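Local coordinates for protein putative rhamnosidase (Streptomyces avermitilis, PDB 3W5M) that hydrolyses terminal non-reducing alpha-L-rhamnose residues from alpha-L-rhamnosides, including citrus flavonoids and gum arabic, and carries a calcium-dependent rhamnose-binding module, at residues M592-F600 with Y653-L661; A705-R713 with A934-Q942. All coordinates share one frame; numbering follows the deposited sequence. Where two conformers were deposited one is given.

Contact 1: residues M592-F600 with Y653-L661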
ATOM      1  N   MET A 592      -5.394  -8.296   3.823  1.00 18.08           N
ATOM      2  CA  MET A 592      -5.572  -6.927   4.299  1.00 18.31           C
ATOM      3  C   MET A 592      -5.381  -5.914   3.197  1.00 17.48           C
ATOM      4  O   MET A 592      -4.427  -6.026   2.451  1.00 17.92           O
ATOM      5  CB  MET A 592      -4.527  -6.617   5.355  1.00 20.72           C
ATOM      6  CG  MET A 592      -4.761  -7.387   6.627  1.00 23.70           C
ATOM      7  SD  MET A 592      -3.401  -7.131   7.795  1.00 26.52           S
ATOM      8  CE  MET A 592      -3.808  -8.454   8.955  1.00 23.54           C
ATOM      9  N   HIS A 593      -6.276  -4.925   3.133  1.00 17.45           N
ATOM     10  CA  HIS A 593      -6.130  -3.794   2.185  1.00 16.62           C
ATOM     11  C   HIS A 593      -7.061  -2.676   2.588  1.00 17.10           C
ATOM     12  O   HIS A 593      -7.825  -2.797   3.558  1.00 15.06           O
ATOM     13  CB  HIS A 593      -6.378  -4.222   0.707  1.00 17.44           C
ATOM     14  CG  HIS A 593      -7.652  -4.973   0.471  1.00 16.97           C
ATOM     15  ND1 HIS A 593      -8.888  -4.359   0.410  1.00 16.14           N
ATOM     16  CD2 HIS A 593      -7.870  -6.286   0.193  1.00 17.64           C
ATOM     17  CE1 HIS A 593      -9.815  -5.270   0.153  1.00 18.13           C
ATOM     18  NE2 HIS A 593      -9.221  -6.443   0.006  1.00 17.33           N
ATOM     19  N   THR A 594      -6.971  -1.552   1.878  1.00 15.76           N
ATOM     20  CA  THR A 594      -7.918  -0.473   2.102  1.00 17.26           C
ATOM     21  C   THR A 594      -9.393  -0.934   2.095  1.00 17.60           C
ATOM     22  O   THR A 594      -9.803  -1.774   1.275  1.00 17.31           O
ATOM     23  CB  THR A 594      -7.682   0.689   1.117  1.00 17.11           C
ATOM     24  OG1 THR A 594      -8.498   1.810   1.509  1.00 18.61           O
ATOM     25  CG2 THR A 594      -8.003   0.300  -0.296  1.00 15.99           C
ATOM     26  N   SER A 595     -10.191  -0.386   3.016  1.00 18.34           N
ATOM     27  CA  SER A 595     -11.589  -0.790   3.142  1.00 18.77           C
ATOM     28  C   SER A 595     -12.380  -0.035   2.113  1.00 20.69           C
ATOM     29  O   SER A 595     -12.954   1.020   2.400  1.00 22.39           O
ATOM     30  CB  SER A 595     -12.117  -0.550   4.573  1.00 19.03           C
ATOM     31  OG  SER A 595     -11.698   0.737   5.096  1.00 20.45           O
ATOM     32  N   ALA A 596     -12.358  -0.543   0.881  1.00 20.12           N
ATOM     33  CA  ALA A 596     -13.159   0.013  -0.204  1.00 20.61           C
ATOM     34  C   ALA A 596     -13.796  -1.161  -0.914  1.00 20.53           C
ATOM     35  O   ALA A 596     -13.184  -2.229  -0.987  1.00 24.44           O
ATOM     36  CB  ALA A 596     -12.277   0.823  -1.165  1.00 19.54           C
ATOM     37  N   PRO A 597     -15.036  -0.996  -1.414  1.00 19.91           N
ATOM     38  CA  PRO A 597     -15.728  -2.097  -2.079  1.00 20.14           C
ATOM     39  C   PRO A 597     -15.143  -2.412  -3.457  1.00 20.72           C
ATOM     40  O   PRO A 597     -14.572  -1.530  -4.115  1.00 19.50           O
ATOM     41  CB  PRO A 597     -17.169  -1.574  -2.252  1.00 19.95           C
ATOM     42  CG  PRO A 597     -17.085  -0.086  -2.099  1.00 21.41           C
ATOM     43  CD  PRO A 597     -15.883   0.208  -1.259  1.00 20.64           C
ATOM     44  N   PHE A 598     -15.279  -3.673  -3.881  1.00 21.79           N
ATOM     45  CA  PHE A 598     -15.009  -4.021  -5.278  1.00 20.98           C
ATOM     46  C   PHE A 598     -16.193  -3.574  -6.120  1.00 20.87           C
ATOM     47  O   PHE A 598     -17.330  -3.681  -5.701  1.00 22.26           O
ATOM     48  CB  PHE A 598     -14.749  -5.532  -5.420  1.00 21.42           C
ATOM     49  CG  PHE A 598     -13.474  -5.958  -4.758  1.00 21.86           C
ATOM     50  CD1 PHE A 598     -13.466  -6.307  -3.399  1.00 22.12           C
ATOM     51  CD2 PHE A 598     -12.271  -5.919  -5.461  1.00 22.80           C
ATOM     52  CE1 PHE A 598     -12.262  -6.629  -2.775  1.00 23.01           C
ATOM     53  CE2 PHE A 598     -11.067  -6.258  -4.841  1.00 23.71           C
ATOM     54  CZ  PHE A 598     -11.071  -6.613  -3.494  1.00 22.64           C
ATOM     55  N   THR A 599     -15.923  -3.031  -7.301  1.00 21.19           N
ATOM     56  CA  THR A 599     -16.979  -2.349  -8.034  1.00 20.69           C
ATOM     57  C   THR A 599     -17.124  -2.837  -9.476  1.00 21.88           C
ATOM     58  O   THR A 599     -17.821  -2.202 -10.276  1.00 20.49           O
ATOM     59  CB  THR A 599     -16.734  -0.820  -8.059  1.00 21.73           C
ATOM     60  OG1 THR A 599     -15.395  -0.572  -8.493  1.00 19.95           O
ATOM     61  CG2 THR A 599     -16.952  -0.206  -6.641  1.00 22.70           C
ATOM     62  N   PHE A 600     -16.497  -3.957  -9.822  1.00 22.44           N
ATOM     63  CA  PHE A 600     -16.663  -4.489 -11.174  1.00 23.76           C
ATOM     64  C   PHE A 600     -16.725  -5.999 -11.211  1.00 26.14           C
ATOM     65  O   PHE A 600     -15.722  -6.673 -10.934  1.00 27.54           O
ATOM     66  CB  PHE A 600     -15.551  -3.996 -12.121  1.00 23.00           C
ATOM     67  CG  PHE A 600     -15.959  -4.001 -13.582  1.00 25.48           C
ATOM     68  CD1 PHE A 600     -15.844  -5.151 -14.360  1.00 25.65           C
ATOM     69  CD2 PHE A 600     -16.483  -2.844 -14.179  1.00 25.60           C
ATOM     70  CE1 PHE A 600     -16.234  -5.146 -15.696  1.00 24.79           C
ATOM     71  CE2 PHE A 600     -16.865  -2.846 -15.511  1.00 25.37           C
ATOM     72  CZ  PHE A 600     -16.740  -3.998 -16.266  1.00 24.72           C
ATOM     73  N   TYR A 653     -12.090   1.062 -12.288  1.00 21.61           N
ATOM     74  CA  TYR A 653     -13.179   0.144 -12.589  1.00 20.91           C
ATOM     75  C   TYR A 653     -13.373  -0.845 -11.433  1.00 21.67           C
ATOM     76  O   TYR A 653     -14.502  -1.083 -10.975  1.00 19.37           O
ATOM     77  CB  TYR A 653     -12.872  -0.662 -13.857  1.00 21.45           C
ATOM     78  CG  TYR A 653     -13.220  -0.034 -15.206  1.00 21.69           C
ATOM     79  CD1 TYR A 653     -14.522  -0.101 -15.724  1.00 24.80           C
ATOM     80  CD2 TYR A 653     -12.242   0.532 -15.992  1.00 22.63           C
ATOM     81  CE1 TYR A 653     -14.834   0.435 -16.984  1.00 23.90           C
ATOM     82  CE2 TYR A 653     -12.544   1.066 -17.256  1.00 22.93           C
ATOM     83  CZ  TYR A 653     -13.840   1.004 -17.743  1.00 23.91           C
ATOM     84  OH  TYR A 653     -14.128   1.526 -19.013  1.00 26.45           O
ATOM     85  N   THR A 654     -12.278  -1.431 -10.965  1.00 22.71           N
ATOM     86  CA  THR A 654     -12.404  -2.643 -10.159  1.00 21.88           C
ATOM     87  C   THR A 654     -12.632  -2.431  -8.661  1.00 20.76           C
ATOM     88  O   THR A 654     -13.237  -3.281  -8.036  1.00 23.06           O
ATOM     89  CB  THR A 654     -11.249  -3.596 -10.401  1.00 24.31           C
ATOM     90  OG1 THR A 654     -10.076  -2.812 -10.563  1.00 26.98           O
ATOM     91  CG2 THR A 654     -11.488  -4.389 -11.710  1.00 24.40           C
ATOM     92  N   MET A 655     -12.167  -1.315  -8.098  1.00 20.65           N
ATOM     93  CA  MET A 655     -12.514  -0.958  -6.707  1.00 19.75           C
ATOM     94  C   MET A 655     -12.870   0.515  -6.664  1.00 21.11           C
ATOM     95  O   MET A 655     -12.443   1.292  -7.534  1.00 18.83           O
ATOM     96  CB  MET A 655     -11.328  -1.160  -5.773  1.00 20.91           C
ATOM     97  CG  MET A 655     -10.853  -2.587  -5.664  1.00 21.70           C
ATOM     98  SD  MET A 655      -9.400  -2.781  -4.609  1.00 26.80           S
ATOM     99  CE  MET A 655     -10.065  -2.571  -2.944  1.00 27.00           C
ATOM    100  N   GLU A 656     -13.673   0.893  -5.681  1.00 20.34           N
ATOM    101  CA  GLU A 656     -13.875   2.309  -5.403  1.00 22.12           C
ATOM    102  C   GLU A 656     -12.513   2.871  -4.980  1.00 21.18           C
ATOM    103  O   GLU A 656     -12.010   2.588  -3.902  1.00 22.14           O
ATOM    104  CB  GLU A 656     -14.949   2.535  -4.340  1.00 23.83           C
ATOM    105  CG  GLU A 656     -15.197   4.029  -4.064  1.00 22.90           C
ATOM    106  CD  GLU A 656     -14.372   4.580  -2.904  1.00 26.44           C
ATOM    107  OE1 GLU A 656     -14.563   4.111  -1.759  1.00 24.16           O
ATOM    108  OE2 GLU A 656     -13.525   5.502  -3.111  1.00 26.73           O
ATOM    109  N   SER A 657     -11.897   3.638  -5.878  1.00 18.88           N
ATOM    110  CA  SER A 657     -10.523   4.090  -5.706  1.00 18.75           C
ATOM    111  C   SER A 657     -10.447   5.593  -5.458  1.00 19.16           C
ATOM    112  O   SER A 657      -9.352   6.133  -5.283  1.00 17.21           O
ATOM    113  CB  SER A 657      -9.671   3.706  -6.944  1.00 20.71           C
ATOM    114  OG  SER A 657      -9.597   2.286  -7.067  1.00 21.08           O
ATOM    115  N   ALA A 658     -11.607   6.261  -5.358  1.00 18.66           N
ATOM    116  CA  ALA A 658     -11.612   7.716  -5.169  1.00 18.57           C
ATOM    117  C   ALA A 658     -10.998   8.167  -3.854  1.00 16.95           C
ATOM    118  O   ALA A 658     -10.133   9.025  -3.839  1.00 18.20           O
ATOM    119  CB  ALA A 658     -13.018   8.272  -5.314  1.00 19.80           C
ATOM    120  N   ARG A 659     -11.452   7.624  -2.724  1.00 17.02           N
ATOM    121  CA  ARG A 659     -10.883   8.075  -1.471  1.00 16.53           C
ATOM    122  C   ARG A 659      -9.384   7.701  -1.416  1.00 17.15           C
ATOM    123  O   ARG A 659      -8.557   8.486  -0.925  1.00 16.71           O
ATOM    124  CB  ARG A 659     -11.611   7.424  -0.295  1.00 15.37           C
ATOM    125  CG  ARG A 659     -13.060   7.903  -0.086  1.00 15.69           C
ATOM    126  CD  ARG A 659     -13.682   7.107   1.075  1.00 16.04           C
ATOM    127  NE  ARG A 659     -13.825   5.705   0.674  1.00 17.71           N
ATOM    128  CZ  ARG A 659     -13.709   4.659   1.508  1.00 18.24           C
ATOM    129  NH1 ARG A 659     -13.461   4.835   2.797  1.00 17.65           N
ATOM    130  NH2 ARG A 659     -13.827   3.422   1.024  1.00 19.66           N
ATOM    131  N   PHE A 660      -9.042   6.501  -1.912  1.00 16.88           N
ATOM    132  CA  PHE A 660      -7.666   5.991  -1.789  1.00 16.41           C
ATOM    133  C   PHE A 660      -6.699   6.857  -2.598  1.00 17.27           C
ATOM    134  O   PHE A 660      -5.669   7.283  -2.083  1.00 15.37           O
ATOM    135  CB  PHE A 660      -7.563   4.527  -2.260  1.00 17.09           C
ATOM    136  CG  PHE A 660      -6.273   3.838  -1.840  1.00 17.77           C
ATOM    137  CD1 PHE A 660      -6.050   3.472  -0.490  1.00 17.45           C
ATOM    138  CD2 PHE A 660      -5.292   3.553  -2.780  1.00 18.47           C
ATOM    139  CE1 PHE A 660      -4.868   2.832  -0.107  1.00 17.68           C
ATOM    140  CE2 PHE A 660      -4.105   2.919  -2.410  1.00 18.24           C
ATOM    141  CZ  PHE A 660      -3.898   2.553  -1.068  1.00 18.24           C
ATOM    142  N   LEU A 661      -7.048   7.115  -3.852  1.00 17.25           N
ATOM    143  CA  LEU A 661      -6.158   7.921  -4.704  1.00 17.32           C
ATOM    144  C   LEU A 661      -6.246   9.417  -4.439  1.00 17.36           C
ATOM    145  O   LEU A 661      -5.262  10.111  -4.626  1.00 17.75           O
ATOM    146  CB  LEU A 661      -6.318   7.571  -6.198  1.00 17.87           C
ATOM    147  CG  LEU A 661      -5.999   6.090  -6.409  1.00 18.42           C
ATOM    148  CD1 LEU A 661      -6.368   5.759  -7.846  1.00 19.14           C
ATOM    149  CD2 LEU A 661      -4.541   5.739  -6.089  1.00 18.73           C
TER
HETATM  150  O   HOH W   1     -13.742   2.660   4.813  1.00 23.27           O
HETATM  151  O   HOH W   2     -13.733  -5.977  -8.935  1.00 24.91           O
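A single beta bridge between Phe598 and Met655 ties the linker 595-599, running from strand 587-594 to strand 600-604, to the break between helices 641-654 and 658-671 of the (alpha/alpha)6-barrel. Its evidence is two bonds: Glu656 N meets Pro597 O almost head-on (C=O...N 169°), and Thr599 N meets Thr654 O from above the carbonyl plane at 2.8 Å. Thr599 OG1 adds a bond to Tyr653 O at 2.7 Å; with chi1 at 51° the hydroxyl sits between its own backbone N and carbonyl carbon, turned to the helix end. Met655 runs beside Phe598, SD 4.5 Å from the ring centroid and obliquely placed, while CE lies over one face near the rim. Farther along, Tyr653 turns its edge to the face of Phe600 in an offset edge-to-face pair, planes at 87°. At the other end Arg659 NH2 donates to Ser595 O at 2.9 Å, and NE and NH2 both hold Glu656 OE1 in the guanidinium plane; Glu656 OE2 caps Arg659 N. A methionine in place of Arg659 would probably leave Ser595 O without this donor and the Glu656 carboxylate without its charged mate. Helix 607-622 borders the methionine side through Gln620 and Arg621, Phe624 stacks on Phe660, and helix 923-929 closes the Tyr653 end.

Contact 2: residues A705-R713 with A934-Q942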
ATOM      1  N   ALA A 705      -7.859  10.489 -14.458  1.00 20.29           N
ATOM      2  CA  ALA A 705      -8.480   9.176 -14.391  1.00 20.93           C
ATOM      3  C   ALA A 705      -9.633   9.146 -13.358  1.00 19.67           C
ATOM      4  O   ALA A 705     -10.690   8.583 -13.639  1.00 19.12           O
ATOM      5  CB  ALA A 705      -7.419   8.094 -14.118  1.00 19.85           C
ATOM      6  N   LEU A 706      -9.451   9.779 -12.198  1.00 21.04           N
ATOM      7  CA  LEU A 706     -10.529   9.838 -11.180  1.00 19.88           C
ATOM      8  C   LEU A 706     -11.688  10.675 -11.700  1.00 19.64           C
ATOM      9  O   LEU A 706     -12.835  10.326 -11.544  1.00 20.34           O
ATOM     10  CB  LEU A 706     -10.045  10.399  -9.850  1.00 19.44           C
ATOM     11  CG  LEU A 706      -8.955   9.654  -9.057  1.00 21.31           C
ATOM     12  CD1 LEU A 706      -8.502  10.382  -7.798  1.00 21.63           C
ATOM     13  CD2 LEU A 706      -9.412   8.231  -8.680  1.00 19.51           C
ATOM     14  N   TYR A 707     -11.376  11.753 -12.391  1.00 19.50           N
ATOM     15  CA  TYR A 707     -12.441  12.551 -12.969  1.00 20.65           C
ATOM     16  C   TYR A 707     -13.280  11.772 -14.006  1.00 19.99           C
ATOM     17  O   TYR A 707     -14.523  11.804 -13.967  1.00 20.78           O
ATOM     18  CB  TYR A 707     -11.888  13.854 -13.536  1.00 20.50           C
ATOM     19  CG  TYR A 707     -12.980  14.681 -14.134  1.00 22.82           C
ATOM     20  CD1 TYR A 707     -13.937  15.285 -13.299  1.00 25.34           C
ATOM     21  CD2 TYR A 707     -13.096  14.846 -15.511  1.00 24.43           C
ATOM     22  CE1 TYR A 707     -14.963  16.051 -13.827  1.00 26.86           C
ATOM     23  CE2 TYR A 707     -14.120  15.623 -16.048  1.00 25.74           C
ATOM     24  CZ  TYR A 707     -15.046  16.210 -15.191  1.00 26.64           C
ATOM     25  OH  TYR A 707     -16.089  16.980 -15.675  1.00 29.81           O
ATOM     26  N   GLN A 708     -12.621  11.072 -14.924  1.00 21.33           N
ATOM     27  CA  GLN A 708     -13.305  10.210 -15.877  1.00 21.53           C
ATOM     28  C   GLN A 708     -14.194   9.135 -15.212  1.00 22.41           C
ATOM     29  O   GLN A 708     -15.348   8.918 -15.622  1.00 21.13           O
ATOM     30  CB  GLN A 708     -12.290   9.561 -16.821  1.00 24.64           C
ATOM     31  CG  GLN A 708     -11.719  10.580 -17.785  1.00 27.42           C
ATOM     32  CD  GLN A 708     -12.803  11.118 -18.707  1.00 31.08           C
ATOM     33  OE1 GLN A 708     -13.500  10.345 -19.374  1.00 36.40           O
ATOM     34  NE2 GLN A 708     -12.981  12.431 -18.716  1.00 32.40           N
ATOM     35  N   ALA A 709     -13.674   8.475 -14.174  1.00 22.52           N
ATOM     36  CA  ALA A 709     -14.427   7.391 -13.537  1.00 22.80           C
ATOM     37  C   ALA A 709     -15.542   7.881 -12.638  1.00 22.34           C
ATOM     38  O   ALA A 709     -16.627   7.257 -12.584  1.00 22.16           O
ATOM     39  CB  ALA A 709     -13.497   6.460 -12.749  1.00 23.77           C
ATOM     40  N   TYR A 710     -15.292   8.973 -11.928  1.00 22.43           N
ATOM     41  CA  TYR A 710     -16.200   9.385 -10.845  1.00 22.70           C
ATOM     42  C   TYR A 710     -16.873  10.729 -11.123  1.00 24.66           C
ATOM     43  O   TYR A 710     -17.876  11.058 -10.494  1.00 25.98           O
ATOM     44  CB  TYR A 710     -15.515   9.395  -9.466  1.00 21.06           C
ATOM     45  CG  TYR A 710     -14.914   8.057  -9.141  1.00 21.46           C
ATOM     46  CD1 TYR A 710     -15.730   6.954  -8.878  1.00 21.85           C
ATOM     47  CD2 TYR A 710     -13.528   7.886  -9.104  1.00 20.40           C
ATOM     48  CE1 TYR A 710     -15.176   5.709  -8.595  1.00 20.88           C
ATOM     49  CE2 TYR A 710     -12.966   6.647  -8.828  1.00 22.51           C
ATOM     50  CZ  TYR A 710     -13.789   5.559  -8.565  1.00 20.99           C
ATOM     51  OH  TYR A 710     -13.209   4.307  -8.313  1.00 21.85           O
ATOM     52  N   GLY A 711     -16.340  11.493 -12.074  1.00 25.60           N
ATOM     53  CA  GLY A 711     -16.883  12.832 -12.308  1.00 25.87           C
ATOM     54  C   GLY A 711     -16.525  13.763 -11.167  1.00 27.09           C
ATOM     55  O   GLY A 711     -17.197  14.786 -10.970  1.00 29.68           O
ATOM     56  N   ASP A 712     -15.461  13.429 -10.421  1.00 25.18           N
ATOM     57  CA  ASP A 712     -15.062  14.172  -9.227  1.00 24.67           C
ATOM     58  C   ASP A 712     -14.372  15.487  -9.580  1.00 25.62           C
ATOM     59  O   ASP A 712     -13.159  15.492  -9.839  1.00 25.18           O
ATOM     60  CB  ASP A 712     -14.107  13.313  -8.377  1.00 25.19           C
ATOM     61  CG  ASP A 712     -13.882  13.870  -6.992  1.00 26.24           C
ATOM     62  OD1 ASP A 712     -13.735  15.101  -6.836  1.00 26.71           O
ATOM     63  OD2 ASP A 712     -13.839  13.058  -6.028  1.00 26.69           O
ATOM     64  N   ARG A 713     -15.124  16.598  -9.570  1.00 25.08           N
ATOM     65  CA  ARG A 713     -14.554  17.903  -9.949  1.00 27.09           C
ATOM     66  C   ARG A 713     -13.600  18.422  -8.894  1.00 24.13           C
ATOM     67  O   ARG A 713     -12.677  19.134  -9.210  1.00 23.08           O
ATOM     68  CB  ARG A 713     -15.646  18.973 -10.263  1.00 29.12           C
ATOM     69  CG  ARG A 713     -16.530  18.585 -11.455  1.00 33.72           C
ATOM     70  CD  ARG A 713     -17.714  19.527 -11.677  1.00 37.78           C
ATOM     71  NE  ARG A 713     -17.363  20.703 -12.481  1.00 41.60           N
ATOM     72  CZ  ARG A 713     -17.143  21.920 -11.981  1.00 42.36           C
ATOM     73  NH1 ARG A 713     -17.219  22.132 -10.680  1.00 47.23           N
ATOM     74  NH2 ARG A 713     -16.835  22.927 -12.779  1.00 40.38           N
ATOM     75  N   ALA A 934     -18.029   1.984 -20.701  1.00 26.53           N
ATOM     76  CA  ALA A 934     -17.005   3.036 -20.729  1.00 25.61           C
ATOM     77  C   ALA A 934     -17.695   4.383 -20.559  1.00 25.58           C
ATOM     78  O   ALA A 934     -18.850   4.495 -20.886  1.00 24.19           O
ATOM     79  CB  ALA A 934     -16.225   3.003 -22.039  1.00 27.33           C
ATOM     80  N   PRO A 935     -17.006   5.386 -20.006  1.00 25.98           N
ATOM     81  CA  PRO A 935     -17.746   6.646 -19.795  1.00 26.23           C
ATOM     82  C   PRO A 935     -17.776   7.531 -21.049  1.00 29.11           C
ATOM     83  O   PRO A 935     -16.727   7.936 -21.527  1.00 29.52           O
ATOM     84  CB  PRO A 935     -16.969   7.320 -18.669  1.00 25.63           C
ATOM     85  CG  PRO A 935     -15.579   6.775 -18.764  1.00 25.17           C
ATOM     86  CD  PRO A 935     -15.666   5.403 -19.375  1.00 26.06           C
ATOM     87  N   GLY A 936     -18.972   7.815 -21.567  1.00 29.34           N
ATOM     88  CA  GLY A 936     -19.146   8.802 -22.650  1.00 30.71           C
ATOM     89  C   GLY A 936     -19.025  10.237 -22.159  1.00 30.65           C
ATOM     90  O   GLY A 936     -18.514  11.116 -22.865  1.00 30.64           O
ATOM     91  N   ARG A 937     -19.510  10.482 -20.949  1.00 29.34           N
ATOM     92  CA  ARG A 937     -19.229  11.726 -20.253  1.00 29.98           C
ATOM     93  C   ARG A 937     -18.645  11.361 -18.889  1.00 28.91           C
ATOM     94  O   ARG A 937     -18.902  10.270 -18.380  1.00 27.91           O
ATOM     95  CB  ARG A 937     -20.499  12.563 -20.061  1.00 35.31           C
ATOM     96  CG  ARG A 937     -21.027  13.232 -21.332  1.00 40.49           C
ATOM     97  CD  ARG A 937     -22.313  14.013 -21.035  1.00 49.09           C
ATOM     98  NE  ARG A 937     -22.136  14.945 -19.908  1.00 55.11           N
ATOM     99  CZ  ARG A 937     -23.108  15.390 -19.110  1.00 55.04           C
ATOM    100  NH1 ARG A 937     -24.374  15.011 -19.281  1.00 55.96           N
ATOM    101  NH2 ARG A 937     -22.805  16.220 -18.127  1.00 52.93           N
ATOM    102  N   ALA A 938     -17.869  12.272 -18.308  1.00 27.09           N
ATOM    103  CA  ALA A 938     -17.165  12.011 -17.065  1.00 26.95           C
ATOM    104  C   ALA A 938     -18.110  11.509 -15.987  1.00 26.18           C
ATOM    105  O   ALA A 938     -19.247  12.004 -15.824  1.00 26.47           O
ATOM    106  CB  ALA A 938     -16.410  13.233 -16.589  1.00 26.71           C
ATOM    107  N   GLY A 939     -17.648  10.490 -15.280  1.00 25.06           N
ATOM    108  CA  GLY A 939     -18.425   9.897 -14.198  1.00 24.65           C
ATOM    109  C   GLY A 939     -19.587   9.046 -14.661  1.00 25.59           C
ATOM    110  O   GLY A 939     -20.455   8.710 -13.857  1.00 24.74           O
ATOM    111  N   TYR A 940     -19.614   8.677 -15.949  1.00 24.39           N
ATOM    112  CA  TYR A 940     -20.674   7.827 -16.510  1.00 25.67           C
ATOM    113  C   TYR A 940     -22.060   8.494 -16.519  1.00 25.93           C
ATOM    114  O   TYR A 940     -23.088   7.796 -16.531  1.00 27.75           O
ATOM    115  CB  TYR A 940     -20.748   6.453 -15.825  1.00 25.05           C
ATOM    116  CG  TYR A 940     -19.524   5.619 -16.035  1.00 25.29           C
ATOM    117  CD1 TYR A 940     -18.374   5.815 -15.263  1.00 25.88           C
ATOM    118  CD2 TYR A 940     -19.505   4.632 -17.030  1.00 26.90           C
ATOM    119  CE1 TYR A 940     -17.222   5.059 -15.480  1.00 28.48           C
ATOM    120  CE2 TYR A 940     -18.372   3.866 -17.251  1.00 29.01           C
ATOM    121  CZ  TYR A 940     -17.237   4.079 -16.484  1.00 30.21           C
ATOM    122  OH  TYR A 940     -16.112   3.303 -16.726  1.00 32.14           O
ATOM    123  N   ARG A 941     -22.087   9.825 -16.511  0.50 27.92           N
ATOM    124  CA  ARG A 941     -23.329  10.566 -16.752  0.50 30.26           C
ATOM    125  C   ARG A 941     -23.951  10.114 -18.075  0.50 29.11           C
ATOM    126  O   ARG A 941     -25.177  10.089 -18.228  0.50 29.73           O
ATOM    127  CB  ARG A 941     -23.072  12.076 -16.780  0.50 30.98           C
ATOM    128  CG  ARG A 941     -24.341  12.893 -16.601  0.50 33.15           C
ATOM    129  CD  ARG A 941     -25.151  12.344 -15.432  0.50 33.66           C
ATOM    130  NE  ARG A 941     -26.441  13.010 -15.279  0.50 34.86           N
ATOM    131  CZ  ARG A 941     -26.611  14.186 -14.682  0.50 35.72           C
ATOM    132  NH1 ARG A 941     -25.578  14.849 -14.176  0.50 33.86           N
ATOM    133  NH2 ARG A 941     -27.822  14.704 -14.595  0.50 37.67           N
ATOM    134  N   GLN A 942     -23.086   9.790 -19.030  1.00 29.00           N
ATOM    135  CA  GLN A 942     -23.458   9.059 -20.227  1.00 28.39           C
ATOM    136  C   GLN A 942     -22.527   7.858 -20.236  1.00 28.15           C
ATOM    137  O   GLN A 942     -21.323   8.011 -20.001  1.00 27.68           O
ATOM    138  CB  GLN A 942     -23.211   9.871 -21.513  1.00 28.96           C
ATOM    139  CG  GLN A 942     -23.742   9.157 -22.742  1.00 31.45           C
ATOM    140  CD  GLN A 942     -23.123   9.629 -24.054  1.00 35.76           C
ATOM    141  OE1 GLN A 942     -21.900   9.814 -24.167  1.00 36.29           O
ATOM    142  NE2 GLN A 942     -23.966   9.805 -25.061  1.00 35.24           N
TER
HETATM  143  O   HOH W   3     -15.910  10.849 -20.550  1.00 36.24           O
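Tyr707 reaches Ala938 from the last turns of helix 698-710. Its CB leads to a ring carried with CG opposite the backbone N (chi1 180°), which lays one face beneath the Ala938 methyl. Along that ring CD2 lies 3.8 Å from Ala938 CB, CE2 comes closest at 3.4 Å, and CZ follows at 3.6 Å; the methyl stands 29° off the ring normal, a CH-pi contact. Beyond it, the OH is hydrogen-bonded to Glu777. Beside this pair Gly939 N donates to Gln708 O at 2.8 Å, arriving above the carbonyl plane, and Gly939 CA makes a CA-H...O contact with Ala709 O, 165° at the hydrogen. Gly939 CA lies 3.4 Å from Gly711 N, with glycine and a positive phi at both places. Gln708 OE1 and Pro935 O share a water, and Ala709 O meets the edge of the Tyr940 ring, whose face carries Pro935 CB. Here the C-terminal end of a barrel helix, leaving helical geometry at Gly711, docks its late carbonyls on the loop between strands 934-935 and 942-945, a junction of the (alpha/alpha)6-barrel with the C-terminal beta-sandwich.

Both contacts join barrel helix ends to non-helical chain, with centres about 16 Å apart. Contact 1 is the more buried, with nine of fourteen touching residues buried against four of nine in contact 2; its centre is about 12 Å from that of the chain, against about 25 Å. It covers 673 Å², contact 2 302 Å². Their chemistry differs as well: contact 1 combines a beta bridge, a carboxylate-guanidinium pair and aromatic packing, whereas contact 2 has one direct backbone bond, a bridging water, a methyl over a tyrosine face and two glycines set close together. They touch directly: Tyr710 OH lies 2.8 Å from Ser657 N, a probable hydrogen bond, and Tyr940 packs on Tyr653. Helices 658-671 and 698-710 are successive.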